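Local coordinates for Tol-Pal system protein TolB (Acinetobacter baumannii, PDB 7MX5), which probably acts as the periplasmic component of the Tol-Pal system, which helps draw in the outer membrane during division and maintain its integrity, at residues N104-A107 against S108-R111; V187-T191 against K192-I196; Q242-S246 against T247-K251. All coordinates share one frame; numbering follows the deposited sequence.

Contact 1 of 3, residues N104-A107 against S108-R111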
ATOM      1  N   ASN A 104     -21.687  -6.569 -12.324  1.00 47.40           N
ATOM      2  CA  ASN A 104     -22.662  -5.492 -12.415  1.00 46.11           C
ATOM      3  C   ASN A 104     -22.059  -4.221 -11.834  1.00 52.07           C
ATOM      4  O   ASN A 104     -21.572  -4.219 -10.698  1.00 49.29           O
ATOM      5  CB  ASN A 104     -23.949  -5.864 -11.681  1.00 49.46           C
ATOM      6  CG  ASN A 104     -24.924  -6.616 -12.564  1.00 67.12           C
ATOM      7  OD1 ASN A 104     -25.707  -6.013 -13.299  1.00 71.14           O
ATOM      8  ND2 ASN A 104     -24.875  -7.941 -12.503  1.00 50.66           N
ATOM      9  N   VAL A 105     -22.087  -3.151 -12.614  1.00 57.87           N
ATOM     10  CA  VAL A 105     -21.450  -1.889 -12.254  1.00 56.52           C
ATOM     11  C   VAL A 105     -22.542  -0.847 -12.048  1.00 62.84           C
ATOM     12  O   VAL A 105     -23.352  -0.618 -12.956  1.00 54.07           O
ATOM     13  CB  VAL A 105     -20.451  -1.432 -13.326  1.00 44.75           C
ATOM     14  CG1 VAL A 105     -19.561  -0.343 -12.770  1.00 44.63           C
ATOM     15  CG2 VAL A 105     -19.626  -2.611 -13.814  1.00 51.02           C
ATOM     16  N   PRO A 106     -22.603  -0.197 -10.893  1.00 59.04           N
ATOM     17  CA  PRO A 106     -23.661   0.793 -10.664  1.00 76.20           C
ATOM     18  C   PRO A 106     -23.266   2.192 -11.122  1.00 76.84           C
ATOM     19  O   PRO A 106     -22.697   2.978 -10.357  1.00 78.68           O
ATOM     20  CB  PRO A 106     -23.872   0.719  -9.148  1.00 71.39           C
ATOM     21  CG  PRO A 106     -22.524   0.330  -8.609  1.00 61.41           C
ATOM     22  CD  PRO A 106     -21.824  -0.477  -9.674  1.00 58.59           C
ATOM     23  N   ALA A 107     -23.552   2.486 -12.389  1.00 86.97           N
ATOM     24  CA  ALA A 107     -23.455   3.829 -12.991  1.00 79.18           C
ATOM     25  C   ALA A 107     -21.989   4.262 -13.010  1.00 88.64           C
ATOM     26  O   ALA A 107     -21.140   3.483 -13.474  1.00 96.37           O
ATOM     27  CB  ALA A 107     -24.417   4.764 -12.270  1.00 90.07           C
ATOM     28  N   SER A 108     -21.651   5.461 -12.532  1.00 61.36           N
ATOM     29  CA  SER A 108     -20.314   6.029 -12.681  1.00 79.17           C
ATOM     30  C   SER A 108     -19.323   5.442 -11.683  1.00 72.68           C
ATOM     31  O   SER A 108     -18.581   6.178 -11.023  1.00 75.39           O
ATOM     32  CB  SER A 108     -20.374   7.549 -12.526  1.00 88.58           C
ATOM     33  OG  SER A 108     -21.653   8.042 -12.890  1.00 82.11           O
ATOM     34  N   ARG A 109     -19.310   4.117 -11.564  1.00 67.52           N
ATOM     35  CA  ARG A 109     -18.308   3.432 -10.761  1.00 65.79           C
ATOM     36  C   ARG A 109     -17.424   2.609 -11.687  1.00 51.67           C
ATOM     37  O   ARG A 109     -17.304   1.390 -11.533  1.00 52.83           O
ATOM     38  CB  ARG A 109     -18.972   2.556  -9.697  1.00 71.21           C
ATOM     39  CG  ARG A 109     -19.819   3.339  -8.705  1.00 64.96           C
ATOM     40  CD  ARG A 109     -19.009   4.453  -8.059  1.00 65.15           C
ATOM     41  NE  ARG A 109     -18.161   3.958  -6.982  1.00 89.30           N
ATOM     42  CZ  ARG A 109     -16.860   4.196  -6.883  1.00 87.67           C
ATOM     43  NH1 ARG A 109     -16.217   4.915  -7.787  1.00 86.62           N
ATOM     44  NH2 ARG A 109     -16.186   3.695  -5.850  1.00 78.54           N
ATOM     45  N   ILE A 110     -16.797   3.281 -12.647  1.00 65.36           N
ATOM     46  CA  ILE A 110     -16.121   2.608 -13.751  1.00 49.27           C
ATOM     47  C   ILE A 110     -14.682   2.246 -13.398  1.00 46.83           C
ATOM     48  O   ILE A 110     -14.199   1.174 -13.772  1.00 47.40           O
ATOM     49  CB  ILE A 110     -16.196   3.502 -15.008  1.00 48.67           C
ATOM     50  CG1 ILE A 110     -15.335   2.940 -16.138  1.00 46.92           C
ATOM     51  CG2 ILE A 110     -15.806   4.936 -14.675  1.00 63.14           C
ATOM     52  CD1 ILE A 110     -15.998   1.820 -16.895  1.00 54.76           C
ATOM     53  N   ARG A 111     -13.975   3.119 -12.676  1.00 43.57           N
ATOM     54  CA  ARG A 111     -12.593   2.818 -12.310  1.00 48.34           C
ATOM     55  C   ARG A 111     -12.512   1.652 -11.334  1.00 48.88           C
ATOM     56  O   ARG A 111     -11.568   0.856 -11.398  1.00 40.61           O
ATOM     57  CB  ARG A 111     -11.920   4.059 -11.721  1.00 41.85           C
ATOM     58  CG  ARG A 111     -11.460   5.064 -12.768  1.00 35.45           C
ATOM     59  CD  ARG A 111     -10.329   5.943 -12.244  1.00 38.32           C
ATOM     60  NE  ARG A 111      -9.018   5.321 -12.394  1.00 45.52           N
ATOM     61  CZ  ARG A 111      -8.398   5.132 -13.552  1.00 39.49           C
ATOM     62  NH1 ARG A 111      -8.938   5.512 -14.698  1.00 33.60           N
ATOM     63  NH2 ARG A 111      -7.201   4.550 -13.559  1.00 38.54           N
TER
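The pyrrolidine ring of Pro106 meets the first methylenes of Arg109 obliquely: the puckered ring presents its CG and CD corners to the arginine stem, Pro106 CG lying 4.0 Å from Arg109 CG and Pro106 CD approaching Arg109 CB. With Arg109 CG beside its own backbone N (chi1 -62°) and further bends at chi2 and chi3, the alkyl stem stays by the proline while the charged end turns away, where NH1 makes a weak hydrogen bond to Gln161 OE1. A long side chain with an apolar root and a polar end suits this surface. The same root also passes a carbonyl, since Pro106 O is 3.3 Å from Arg109 CG.

Nearby, Val105 CG1 comes to 3.1 Å from Arg109 O, closer than usual and perhaps partly a model error. Val105 is the last residue of strand 96-105, and its branched, buried side chain turns inward onto Phe83 and Val85 of strand 83-91. Ile110, near the start of helix 110-126, reaches the same Phe83, so Phe83 is touched from both ends of the turn.

Two inverse gamma turns fold the chain here, centred on Pro106 and Ser108. Ala107 N bonds weakly to Val105 O at 3.2 Å, and Arg109 N to Ala107 O at 2.7 Å (146° at the hydrogen). Proline's fixed phi favours the first turn. Ala107 has a positive phi (66°), uncommon for a residue with a CB, and its small methyl adds little further bulk at the bend. The strand-to-helix corner of the amino-terminal domain is thus shaped by weak backbone bonds and apolar packing, while the charged end of Arg109 leads away from the turn toward Gln161.

Contact 2 of 3, residues V187-T191 against K192-I196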
ATOM      1  N   VAL A 187      -2.123  11.626  13.404  1.00 40.07           N
ATOM      2  CA  VAL A 187      -1.669  12.576  14.411  1.00 38.09           C
ATOM      3  C   VAL A 187      -1.813  13.972  13.827  1.00 38.68           C
ATOM      4  O   VAL A 187      -1.252  14.270  12.766  1.00 37.82           O
ATOM      5  CB  VAL A 187      -0.219  12.297  14.831  1.00 36.77           C
ATOM      6  CG1 VAL A 187       0.196  13.233  15.958  1.00 43.86           C
ATOM      7  CG2 VAL A 187      -0.067  10.847  15.246  1.00 29.87           C
ATOM      8  N   SER A 188      -2.567  14.826  14.511  1.00 47.05           N
ATOM      9  CA  SER A 188      -2.853  16.169  14.034  1.00 48.93           C
ATOM     10  C   SER A 188      -2.360  17.199  15.037  1.00 39.34           C
ATOM     11  O   SER A 188      -2.441  16.989  16.252  1.00 33.83           O
ATOM     12  CB  SER A 188      -4.352  16.362  13.787  1.00 52.29           C
ATOM     13  OG  SER A 188      -4.638  17.697  13.404  1.00 52.52           O
ATOM     14  N   PHE A 189      -1.844  18.312  14.517  1.00 47.43           N
ATOM     15  CA  PHE A 189      -1.430  19.447  15.331  1.00 46.88           C
ATOM     16  C   PHE A 189      -2.295  20.677  15.072  1.00 56.82           C
ATOM     17  O   PHE A 189      -1.871  21.797  15.373  1.00 64.40           O
ATOM     18  CB  PHE A 189       0.044  19.779  15.083  1.00 44.94           C
ATOM     19  CG  PHE A 189       1.002  18.726  15.573  1.00 49.51           C
ATOM     20  CD1 PHE A 189       1.128  17.515  14.910  1.00 51.38           C
ATOM     21  CD2 PHE A 189       1.785  18.952  16.694  1.00 47.46           C
ATOM     22  CE1 PHE A 189       2.010  16.549  15.358  1.00 41.00           C
ATOM     23  CE2 PHE A 189       2.671  17.991  17.146  1.00 56.72           C
ATOM     24  CZ  PHE A 189       2.783  16.787  16.476  1.00 52.05           C
ATOM     25  N   GLU A 190      -3.497  20.488  14.512  1.00 56.72           N
ATOM     26  CA  GLU A 190      -4.386  21.615  14.238  1.00 63.44           C
ATOM     27  C   GLU A 190      -4.620  22.452  15.489  1.00 61.25           C
ATOM     28  O   GLU A 190      -4.772  23.676  15.403  1.00 69.37           O
ATOM     29  CB  GLU A 190      -5.711  21.116  13.654  1.00 52.46           C
ATOM     30  CG  GLU A 190      -6.610  20.372  14.632  1.00 59.91           C
ATOM     31  CD  GLU A 190      -7.638  19.504  13.933  1.00 61.17           C
ATOM     32  OE1 GLU A 190      -7.245  18.484  13.326  1.00 43.76           O
ATOM     33  OE2 GLU A 190      -8.840  19.841  13.989  1.00 69.98           O
ATOM     34  N   THR A 191      -4.654  21.811  16.651  1.00 67.18           N
ATOM     35  CA  THR A 191      -4.423  22.473  17.923  1.00 70.64           C
ATOM     36  C   THR A 191      -3.000  22.153  18.360  1.00 74.85           C
ATOM     37  O   THR A 191      -2.506  21.048  18.116  1.00 81.38           O
ATOM     38  CB  THR A 191      -5.426  22.019  18.985  1.00 73.96           C
ATOM     39  OG1 THR A 191      -4.943  20.832  19.626  1.00 72.27           O
ATOM     40  CG2 THR A 191      -6.782  21.738  18.354  1.00 64.60           C
ATOM     41  N   LYS A 192      -2.345  23.130  18.990  1.00 77.85           N
ATOM     42  CA  LYS A 192      -0.927  23.056  19.337  1.00 86.22           C
ATOM     43  C   LYS A 192      -0.517  21.705  19.912  1.00 83.10           C
ATOM     44  O   LYS A 192       0.519  21.151  19.528  1.00 80.23           O
ATOM     45  CB  LYS A 192      -0.578  24.164  20.332  1.00 90.59           C
ATOM     46  CG  LYS A 192       0.859  24.645  20.248  1.00 90.97           C
ATOM     47  CD  LYS A 192       1.673  24.125  21.421  1.00 82.46           C
ATOM     48  CE  LYS A 192       3.029  24.806  21.498  1.00 91.31           C
ATOM     49  NZ  LYS A 192       4.047  24.108  20.665  1.00 98.52           N
ATOM     50  N   ARG A 193      -1.321  21.164  20.815  1.00 87.44           N
ATOM     51  CA  ARG A 193      -0.988  19.889  21.438  1.00 83.32           C
ATOM     52  C   ARG A 193      -1.331  18.740  20.494  1.00 81.41           C
ATOM     53  O   ARG A 193      -2.455  18.678  19.988  1.00 77.31           O
ATOM     54  CB  ARG A 193      -1.732  19.734  22.758  1.00 82.33           C
ATOM     55  CG  ARG A 193      -1.184  20.617  23.869  1.00 94.73           C
ATOM     56  CD  ARG A 193      -1.803  20.280  25.213  1.00 99.67           C
ATOM     57  NE  ARG A 193      -2.564  19.037  25.171  1.00 89.77           N
ATOM     58  CZ  ARG A 193      -3.579  18.756  25.975  1.00 87.42           C
ATOM     59  NH1 ARG A 193      -3.985  19.610  26.902  1.00 82.93           N
ATOM     60  NH2 ARG A 193      -4.204  17.589  25.847  1.00 91.01           N
ATOM     61  N   PRO A 194      -0.395  17.827  20.230  1.00 66.81           N
ATOM     62  CA  PRO A 194      -0.682  16.723  19.307  1.00 56.69           C
ATOM     63  C   PRO A 194      -1.790  15.823  19.833  1.00 47.76           C
ATOM     64  O   PRO A 194      -1.946  15.628  21.041  1.00 45.68           O
ATOM     65  CB  PRO A 194       0.654  15.971  19.222  1.00 51.67           C
ATOM     66  CG  PRO A 194       1.422  16.398  20.431  1.00 59.86           C
ATOM     67  CD  PRO A 194       0.993  17.801  20.719  1.00 55.40           C
ATOM     68  N   ALA A 195      -2.563  15.272  18.901  1.00 44.51           N
ATOM     69  CA  ALA A 195      -3.700  14.432  19.243  1.00 39.81           C
ATOM     70  C   ALA A 195      -3.874  13.366  18.175  1.00 37.67           C
ATOM     71  O   ALA A 195      -3.803  13.659  16.979  1.00 42.70           O
ATOM     72  CB  ALA A 195      -4.985  15.258  19.376  1.00 43.83           C
ATOM     73  N   ILE A 196      -4.099  12.133  18.614  1.00 34.92           N
ATOM     74  CA  ILE A 196      -4.398  11.030  17.709  1.00 42.97           C
ATOM     75  C   ILE A 196      -5.908  10.968  17.522  1.00 38.93           C
ATOM     76  O   ILE A 196      -6.652  10.715  18.476  1.00 36.16           O
ATOM     77  CB  ILE A 196      -3.850   9.699  18.244  1.00 33.64           C
ATOM     78  CG1 ILE A 196      -2.324   9.664  18.128  1.00 33.86           C
ATOM     79  CG2 ILE A 196      -4.467   8.529  17.492  1.00 29.06           C
ATOM     80  CD1 ILE A 196      -1.696   8.419  18.715  1.00 32.42           C
TER
HETATM   81  O   HOH W   1      -3.437  23.023  21.463  1.00 75.52           O
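Phe189 and Pro194 form the apolar centre, the proline CB sitting 3.4 Å above the phenyl plane and displaced toward its rim. This is a CH-pi contact: Pro194 CB is 3.9 Å from the Phe189 ring centroid, 27° off the ring normal. The Phe189 CG lies beside the backbone N (chi1 -68°), which swings the ring across the turn to the proline. Proline suits the position because its compact ring turns aliphatic C-H groups toward the aromatic face. Next to it Val187 CG1 touches the same Pro194 CB, and Val187 CG2 packs on Ile196 CG1 at 3.8 Å. These branched residues share one face of the sheet, which is covered by Pro219 and Leu215 of strand 215-221.

The backbone here is a beta hairpin joining strands 183-188 and 195-200, the second and third strands of a four-stranded propeller blade. Ser188 and Ala195 are a hydrogen-bonded antiparallel pair: Ser188 N reaches Ala195 O at 3.0 Å, nearly straight, and the return bond from Ala195 N to Ser188 O is longer and more bent. Val187 and Ile196 form the adjoining non-hydrogen-bonded pair.

Beyond the strand end, Ser188 OG accepts from Glu190 N at 3.2 Å, an ST turn that starts the loop. The same hydroxyl donates to Glu190 OE1 at 2.7 Å, meeting the anti lone pair of that oxygen. Serine serves both roles with a single short arm. Glu190 OE1 also forms a salt bridge with Arg206, a second partner that would help fix the carboxylate. At the exposed tip one water accepts from Arg193 N at 2.9 Å and is held weakly by Thr191 OG1.

Contact 3 of 3, residues Q242-S246 against T247-K251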
ATOM      1  N   GLN A 242       0.700   0.944  24.728  1.00 45.58           N
ATOM      2  CA  GLN A 242      -0.446   0.226  24.185  1.00 47.70           C
ATOM      3  C   GLN A 242      -1.719   0.760  24.823  1.00 52.88           C
ATOM      4  O   GLN A 242      -1.819   0.838  26.052  1.00 59.30           O
ATOM      5  CB  GLN A 242      -0.342  -1.282  24.420  1.00 54.78           C
ATOM      6  CG  GLN A 242      -1.394  -2.066  23.642  1.00 48.24           C
ATOM      7  CD  GLN A 242      -1.329  -3.560  23.878  1.00 51.13           C
ATOM      8  OE1 GLN A 242      -0.594  -4.034  24.742  1.00 66.30           O
ATOM      9  NE2 GLN A 242      -2.103  -4.313  23.104  1.00 51.68           N
ATOM     10  N   MET A 243      -2.684   1.124  23.989  1.00 48.74           N
ATOM     11  CA  MET A 243      -3.977   1.595  24.455  1.00 52.02           C
ATOM     12  C   MET A 243      -5.026   0.506  24.304  1.00 49.54           C
ATOM     13  O   MET A 243      -4.994  -0.274  23.350  1.00 56.39           O
ATOM     14  CB  MET A 243      -4.426   2.837  23.688  1.00 51.59           C
ATOM     15  CG  MET A 243      -5.330   3.734  24.501  1.00 57.35           C
ATOM     16  SD  MET A 243      -6.196   4.955  23.515  1.00 60.83           S
ATOM     17  CE  MET A 243      -5.890   6.419  24.496  1.00 56.14           C
ATOM     18  N   ASP A 244      -5.950   0.457  25.255  1.00 52.25           N
ATOM     19  CA  ASP A 244      -7.141  -0.374  25.154  1.00 62.27           C
ATOM     20  C   ASP A 244      -8.296   0.525  24.732  1.00 60.27           C
ATOM     21  O   ASP A 244      -8.607   1.503  25.420  1.00 64.13           O
ATOM     22  CB  ASP A 244      -7.436  -1.074  26.479  1.00 62.33           C
ATOM     23  CG  ASP A 244      -8.750  -1.827  26.458  1.00 67.30           C
ATOM     24  OD1 ASP A 244      -9.103  -2.383  25.397  1.00 69.67           O
ATOM     25  OD2 ASP A 244      -9.425  -1.869  27.507  1.00 76.53           O
ATOM     26  N   LEU A 245      -8.922   0.195  23.600  1.00 62.31           N
ATOM     27  CA  LEU A 245      -9.881   1.109  22.987  1.00 62.51           C
ATOM     28  C   LEU A 245     -11.125   1.304  23.844  1.00 63.80           C
ATOM     29  O   LEU A 245     -11.743   2.374  23.799  1.00 71.26           O
ATOM     30  CB  LEU A 245     -10.275   0.598  21.600  1.00 53.90           C
ATOM     31  CG  LEU A 245      -9.172   0.516  20.542  1.00 64.75           C
ATOM     32  CD1 LEU A 245      -9.772   0.524  19.144  1.00 63.77           C
ATOM     33  CD2 LEU A 245      -8.168   1.649  20.702  1.00 54.43           C
ATOM     34  N   SER A 246     -11.503   0.296  24.633  1.00 65.38           N
ATOM     35  CA  SER A 246     -12.767   0.357  25.358  1.00 70.31           C
ATOM     36  C   SER A 246     -12.734   1.416  26.455  1.00 70.76           C
ATOM     37  O   SER A 246     -13.670   2.214  26.589  1.00 73.98           O
ATOM     38  CB  SER A 246     -13.097  -1.015  25.947  1.00 77.14           C
ATOM     39  OG  SER A 246     -12.179  -1.365  26.967  1.00 75.60           O
ATOM     40  N   THR A 247     -11.664   1.444  27.248  1.00 72.71           N
ATOM     41  CA  THR A 247     -11.578   2.320  28.407  1.00 75.83           C
ATOM     42  C   THR A 247     -10.494   3.390  28.286  1.00 68.14           C
ATOM     43  O   THR A 247     -10.325   4.177  29.221  1.00 71.94           O
ATOM     44  CB  THR A 247     -11.343   1.485  29.676  1.00 81.11           C
ATOM     45  OG1 THR A 247     -11.916   0.183  29.505  1.00 69.88           O
ATOM     46  CG2 THR A 247     -11.990   2.149  30.889  1.00 74.61           C
ATOM     47  N   ARG A 248      -9.764   3.446  27.162  1.00 71.11           N
ATOM     48  CA  ARG A 248      -8.692   4.434  26.933  1.00 76.40           C
ATOM     49  C   ARG A 248      -7.574   4.273  27.937  1.00 71.23           C
ATOM     50  O   ARG A 248      -6.815   5.209  28.240  1.00 69.68           O
ATOM     51  CB  ARG A 248      -9.206   5.867  26.950  1.00 73.48           C
ATOM     52  CG  ARG A 248      -9.313   6.466  25.580  1.00 75.43           C
ATOM     53  CD  ARG A 248     -10.295   5.710  24.717  1.00 75.68           C
ATOM     54  NE  ARG A 248     -10.716   6.512  23.576  1.00 75.89           N
ATOM     55  CZ  ARG A 248     -11.860   6.345  22.928  1.00 81.13           C
ATOM     56  NH1 ARG A 248     -12.726   5.411  23.283  1.00 87.64           N
ATOM     57  NH2 ARG A 248     -12.146   7.142  21.901  1.00 73.79           N
ATOM     58  N   GLN A 249      -7.504   3.053  28.428  1.00 84.63           N
ATOM     59  CA  GLN A 249      -6.459   2.599  29.322  1.00 90.10           C
ATOM     60  C   GLN A 249      -5.061   2.565  28.696  1.00 89.81           C
ATOM     61  O   GLN A 249      -4.780   1.700  27.867  1.00 86.41           O
ATOM     62  CB  GLN A 249      -6.808   1.208  29.855  1.00 94.21           C
ATOM     63  CG  GLN A 249      -5.852   0.691  30.917  1.00116.16           C
ATOM     64  CD  GLN A 249      -6.318  -0.607  31.541  1.00124.59           C
ATOM     65  OE1 GLN A 249      -7.413  -1.087  31.247  1.00122.16           O
ATOM     66  NE2 GLN A 249      -5.487  -1.183  32.406  1.00122.45           N
ATOM     67  N   VAL A 250      -4.157   3.464  29.121  1.00 75.45           N
ATOM     68  CA  VAL A 250      -2.800   3.513  28.567  1.00 69.52           C
ATOM     69  C   VAL A 250      -1.785   3.038  29.606  1.00 81.12           C
ATOM     70  O   VAL A 250      -1.839   3.436  30.775  1.00 76.54           O
ATOM     71  CB  VAL A 250      -2.416   4.916  28.050  1.00 66.53           C
ATOM     72  CG1 VAL A 250      -3.196   5.245  26.793  1.00 66.74           C
ATOM     73  CG2 VAL A 250      -2.639   5.973  29.111  1.00 77.75           C
ATOM     74  N   LYS A 251      -0.859   2.179  29.174  1.00 92.27           N
ATOM     75  CA  LYS A 251       0.254   1.757  30.018  1.00 99.51           C
ATOM     76  C   LYS A 251       1.410   1.334  29.121  1.00 83.28           C
ATOM     77  O   LYS A 251       1.194   0.757  28.052  1.00 76.44           O
ATOM     78  CB  LYS A 251      -0.149   0.624  30.968  1.00107.50           C
ATOM     79  CG  LYS A 251       0.107   0.950  32.438  1.00115.67           C
ATOM     80  CD  LYS A 251       1.587   1.204  32.701  1.00101.29           C
ATOM     81  CE  LYS A 251       1.859   2.659  33.070  1.00 96.13           C
ATOM     82  NZ  LYS A 251       2.507   2.794  34.403  1.00 99.18           N
TER
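Met243 and Val250 lie side by side and point the same way, with Met243 CG 3.5 Å from Val250 CG1. They form a non-hydrogen-bonded antiparallel pair, so their side chains share one face of the sheet. The thioether then bends at chi3, bringing Met243 CE within 3.6 Å of Arg248 CG. Methionine's flexible, unbranched chain can follow both the valine methyl and the arginine stem.

At the turn, polar groups are linked in series. Thr247 OG1 donates to Ser246 OG at 3.0 Å, and Ser246 OG donates to Asp244 OD2 at 2.9 Å, arriving from above the carboxylate plane. The serine hydroxyl is tucked between its own backbone N and carbonyl carbon (chi1 67°), which turns it back to the aspartate. Serine and threonine suit this bend because short hydroxyl arms can pass a hydrogen bond along to an acid.

The backbone sets these groups in place. Asp244 N bonds to Gln249 O at 3.1 Å, and farther along Gln242 N makes a weak bond to Lys251 O. Beyond the Asp244-Gln249 pair the chain turns back; Arg248 has a left-handed backbone conformation, and its N returns weakly to Asp244 O at 2.9 Å. The Arg248 side chain adds a weak bond from NH1 to Leu245 O, while its NH2 forms a salt bridge with Glu207.

Strand 249-252 is the outermost of its propeller blade, and strand 239-244 lies between it and strand 227-232. Met243 and Val250 both pack on Phe230 of strand 227-232, and Met243 also touches Ile209 and Thr210 of strand 206-211, the outermost strand of the preceding blade.

From the N terminus, contact 1 comes first, closing the corner between strand 96-105 and helix 110-126 in the amino-terminal domain. Contacts 2 and 3 follow in the six-bladed beta-propeller, where each closes a hairpin: 187-196 joins the second and third strands of one blade, and 242-251 the third and fourth strands of the next. The three loops run in series, neither nested nor crossed. Contact 1 stands apart, its centre 38 and 41 Å from those of contacts 2 and 3. The propeller pair is closer, about 7 Å between nearest atoms, and both touch strand 206-211, so this outer strand lies between the two hairpins.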